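Local atomic coordinates of octenoyl-coa reductase/carboxylase (Streptomyces sp., PDB entry 4A10), a protein that probably catalyses the NADP-dependent reductive carboxylation of 2-octenoyl-CoA, as a homotetrameric member of the crotonyl-CoA carboxylase/reductase family. Residues H136-P141 / P186-L191. Numbering follows the deposited sequence.
Sequences HVIVHP and PKPAHL
K187 N donates to H136 O at 3.1 Å, nearly straight with an N-H...O angle of 175°. This one direct hydrogen bond between the segments follows the antiparallel, non-hydrogen-bonded pair of V137 with P186, whose side chains diverge.

Apolar contact is centred on I138. Its CD1 meets K187 CG at 3.5 Å, the two side chains crossing at about a right angle, and reaches P188 CD at 4.0 Å. H136 CB lies 3.9 Å from K187 CB.

The polar contacts converge on K187 NZ. CG is anti to the backbone N (chi1 -168°), and bends at chi3 and chi4 bring NZ over the following turn P188-L191, where it donates to L191 O at 2.8 Å and to P188 O at 3.2 Å. L191 N approaches P188 O from the opposite face, closing the type I turn. A water accepts from K187 NZ at 2.8 Å and lies in the ring plane of H136, 2.9 Å from ND1. A methionine here would probably leave P188 O and L191 O without their lysine donor and break the water link to H136.

G421 O accepts a further hydrogen bond from K187 NZ. Away from the NADP-binding residues, the contact joins strand 136-139, between antiparallel strands 117-124 and 184-186 in the GroES-like, substrate-side domain of the medium-chain dehydrogenase fold, to the loop entering helix 193-197, whose W193 and A196 pack against K187.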
ATOM      1  N   HIS B 136      26.136  22.041 -13.402  1.00 14.86           N
ATOM      2  CA  HIS B 136      25.050  21.887 -14.359  1.00 14.63           C
ATOM      3  C   HIS B 136      23.837  21.251 -13.691  1.00 14.27           C
ATOM      4  O   HIS B 136      23.931  20.176 -13.090  1.00 14.44           O
ATOM      5  CB  HIS B 136      25.519  21.046 -15.551  1.00 15.13           C
ATOM      6  CG  HIS B 136      26.544  21.738 -16.402  1.00 15.57           C
ATOM      7  ND1 HIS B 136      26.921  21.274 -17.645  1.00 16.09           N
ATOM      8  CD2 HIS B 136      27.256  22.874 -16.190  1.00 15.68           C
ATOM      9  CE1 HIS B 136      27.822  22.100 -18.160  1.00 17.50           C
ATOM     10  NE2 HIS B 136      28.048  23.072 -17.291  1.00 16.27           N
ATOM     11  N   VAL B 137      22.707  21.943 -13.801  1.00 13.86           N
ATOM     12  CA  VAL B 137      21.486  21.562 -13.104  1.00 13.58           C
ATOM     13  C   VAL B 137      20.256  21.512 -14.001  1.00 13.46           C
ATOM     14  O   VAL B 137      20.222  22.086 -15.091  1.00 13.50           O
ATOM     15  CB  VAL B 137      21.167  22.510 -11.902  1.00 13.27           C
ATOM     16  CG1 VAL B 137      22.237  22.415 -10.831  1.00 13.45           C
ATOM     17  CG2 VAL B 137      21.002  23.957 -12.358  1.00 13.10           C
ATOM     18  N   ILE B 138      19.254  20.813 -13.489  1.00 13.40           N
ATOM     19  CA  ILE B 138      17.910  20.849 -13.979  1.00 13.31           C
ATOM     20  C   ILE B 138      17.083  21.369 -12.803  1.00 13.05           C
ATOM     21  O   ILE B 138      17.446  21.174 -11.618  1.00 13.05           O
ATOM     22  CB  ILE B 138      17.520  19.430 -14.480  1.00 13.69           C
ATOM     23  CG1 ILE B 138      17.275  19.445 -15.970  1.00 13.88           C
ATOM     24  CG2 ILE B 138      16.456  18.705 -13.623  1.00 13.77           C
ATOM     25  CD1 ILE B 138      18.569  19.406 -16.695  1.00 16.36           C
ATOM     26  N   VAL B 139      16.017  22.099 -13.121  1.00 12.90           N
ATOM     27  CA  VAL B 139      15.155  22.635 -12.098  1.00 12.76           C
ATOM     28  C   VAL B 139      13.789  22.092 -12.362  1.00 12.93           C
ATOM     29  O   VAL B 139      13.284  22.216 -13.473  1.00 13.01           O
ATOM     30  CB  VAL B 139      15.062  24.177 -12.108  1.00 12.55           C
ATOM     31  CG1 VAL B 139      14.114  24.633 -11.004  1.00 12.51           C
ATOM     32  CG2 VAL B 139      16.435  24.823 -11.929  1.00 12.49           C
ATOM     33  N   HIS B 140      13.208  21.482 -11.330  1.00 12.87           N
ATOM     34  CA  HIS B 140      11.829  21.036 -11.389  1.00 12.73           C
ATOM     35  C   HIS B 140      10.876  21.965 -10.573  1.00 12.35           C
ATOM     36  O   HIS B 140      11.329  22.745  -9.726  1.00 12.21           O
ATOM     37  CB  HIS B 140      11.731  19.555 -10.978  1.00 12.94           C
ATOM     38  CG  HIS B 140      11.940  19.315  -9.517  1.00 12.75           C
ATOM     39  ND1 HIS B 140      10.990  19.630  -8.569  1.00 12.44           N
ATOM     40  CD2 HIS B 140      12.984  18.780  -8.840  1.00 12.94           C
ATOM     41  CE1 HIS B 140      11.438  19.305  -7.370  1.00 12.42           C
ATOM     42  NE2 HIS B 140      12.642  18.776  -7.507  1.00 12.71           N
ATOM     43  N   PRO B 141       9.563  21.906 -10.847  1.00 12.37           N
ATOM     44  CA  PRO B 141       8.654  22.945 -10.292  1.00 12.22           C
ATOM     45  C   PRO B 141       8.225  22.905  -8.820  1.00 12.13           C
ATOM     46  O   PRO B 141       7.641  23.886  -8.362  1.00 12.16           O
ATOM     47  CB  PRO B 141       7.403  22.850 -11.179  1.00 12.51           C
ATOM     48  CG  PRO B 141       7.542  21.591 -11.949  1.00 12.82           C
ATOM     49  CD  PRO B 141       8.980  21.243 -12.031  1.00 12.74           C
ATOM     50  N   PRO B 186      21.084  17.218 -10.767  1.00 12.05           N
ATOM     51  CA  PRO B 186      22.163  17.198 -11.771  1.00 12.21           C
ATOM     52  C   PRO B 186      21.620  17.021 -13.170  1.00 12.23           C
ATOM     53  O   PRO B 186      20.772  16.128 -13.394  1.00 12.19           O
ATOM     54  CB  PRO B 186      23.010  15.970 -11.406  1.00 12.39           C
ATOM     55  CG  PRO B 186      22.433  15.375 -10.171  1.00 12.34           C
ATOM     56  CD  PRO B 186      21.245  16.183  -9.720  1.00 12.12           C
ATOM     57  N   LYS B 187      22.072  17.874 -14.095  1.00 12.33           N
ATOM     58  CA  LYS B 187      21.774  17.705 -15.529  1.00 12.47           C
ATOM     59  C   LYS B 187      22.308  16.341 -16.034  1.00 12.67           C
ATOM     60  O   LYS B 187      23.464  16.010 -15.764  1.00 12.83           O
ATOM     61  CB  LYS B 187      22.392  18.853 -16.350  1.00 12.63           C
ATOM     62  CG  LYS B 187      21.904  18.932 -17.806  1.00 12.83           C
ATOM     63  CD  LYS B 187      22.719  19.920 -18.647  1.00 13.09           C
ATOM     64  CE  LYS B 187      22.944  19.423 -20.086  1.00 13.46           C
ATOM     65  NZ  LYS B 187      24.008  18.346 -20.154  1.00 13.65           N
ATOM     66  N   PRO B 188      21.470  15.543 -16.731  1.00 12.72           N
ATOM     67  CA  PRO B 188      21.937  14.378 -17.517  1.00 13.01           C
ATOM     68  C   PRO B 188      23.018  14.793 -18.506  1.00 13.33           C
ATOM     69  O   PRO B 188      22.725  15.529 -19.462  1.00 13.44           O
ATOM     70  CB  PRO B 188      20.698  13.992 -18.323  1.00 13.03           C
ATOM     71  CG  PRO B 188      19.576  14.422 -17.509  1.00 12.71           C
ATOM     72  CD  PRO B 188      20.001  15.654 -16.775  1.00 12.55           C
ATOM     73  N   ALA B 189      24.247  14.341 -18.287  1.00 13.54           N
ATOM     74  CA  ALA B 189      25.401  14.842 -19.053  1.00 13.88           C
ATOM     75  C   ALA B 189      25.294  14.749 -20.595  1.00 14.24           C
ATOM     76  O   ALA B 189      25.779  15.643 -21.300  1.00 14.44           O
ATOM     77  CB  ALA B 189      26.706  14.211 -18.548  1.00 14.12           C
ATOM     78  N   HIS B 190      24.630  13.708 -21.105  1.00 14.35           N
ATOM     79  CA  HIS B 190      24.567  13.458 -22.545  1.00 14.79           C
ATOM     80  C   HIS B 190      23.574  14.330 -23.326  1.00 14.77           C
ATOM     81  O   HIS B 190      23.596  14.329 -24.566  1.00 15.20           O
ATOM     82  CB  HIS B 190      24.298  11.974 -22.827  1.00 15.00           C
ATOM     83  CG  HIS B 190      22.926  11.519 -22.424  1.00 14.67           C
ATOM     84  ND1 HIS B 190      22.537  11.407 -21.107  1.00 14.24           N
ATOM     85  CD2 HIS B 190      21.855  11.139 -23.162  1.00 14.76           C
ATOM     86  CE1 HIS B 190      21.291  10.974 -21.051  1.00 14.07           C
ATOM     87  NE2 HIS B 190      20.853  10.808 -22.286  1.00 14.37           N
ATOM     88  N   LEU B 191      22.711  15.065 -22.616  1.00 14.34           N
ATOM     89  CA  LEU B 191      21.734  15.936 -23.266  1.00 14.35           C
ATOM     90  C   LEU B 191      22.247  17.351 -23.514  1.00 14.44           C
ATOM     91  O   LEU B 191      23.131  17.831 -22.797  1.00 14.31           O
ATOM     92  CB  LEU B 191      20.427  15.992 -22.462  1.00 13.94           C
ATOM     93  CG  LEU B 191      19.751  14.643 -22.212  1.00 13.86           C
ATOM     94  CD1 LEU B 191      18.553  14.804 -21.313  1.00 13.48           C
ATOM     95  CD2 LEU B 191      19.363  13.957 -23.539  1.00 14.29           C
TER
HETATM   96  O   HOH W   1      26.149  18.567 -18.351  1.00  2.00           O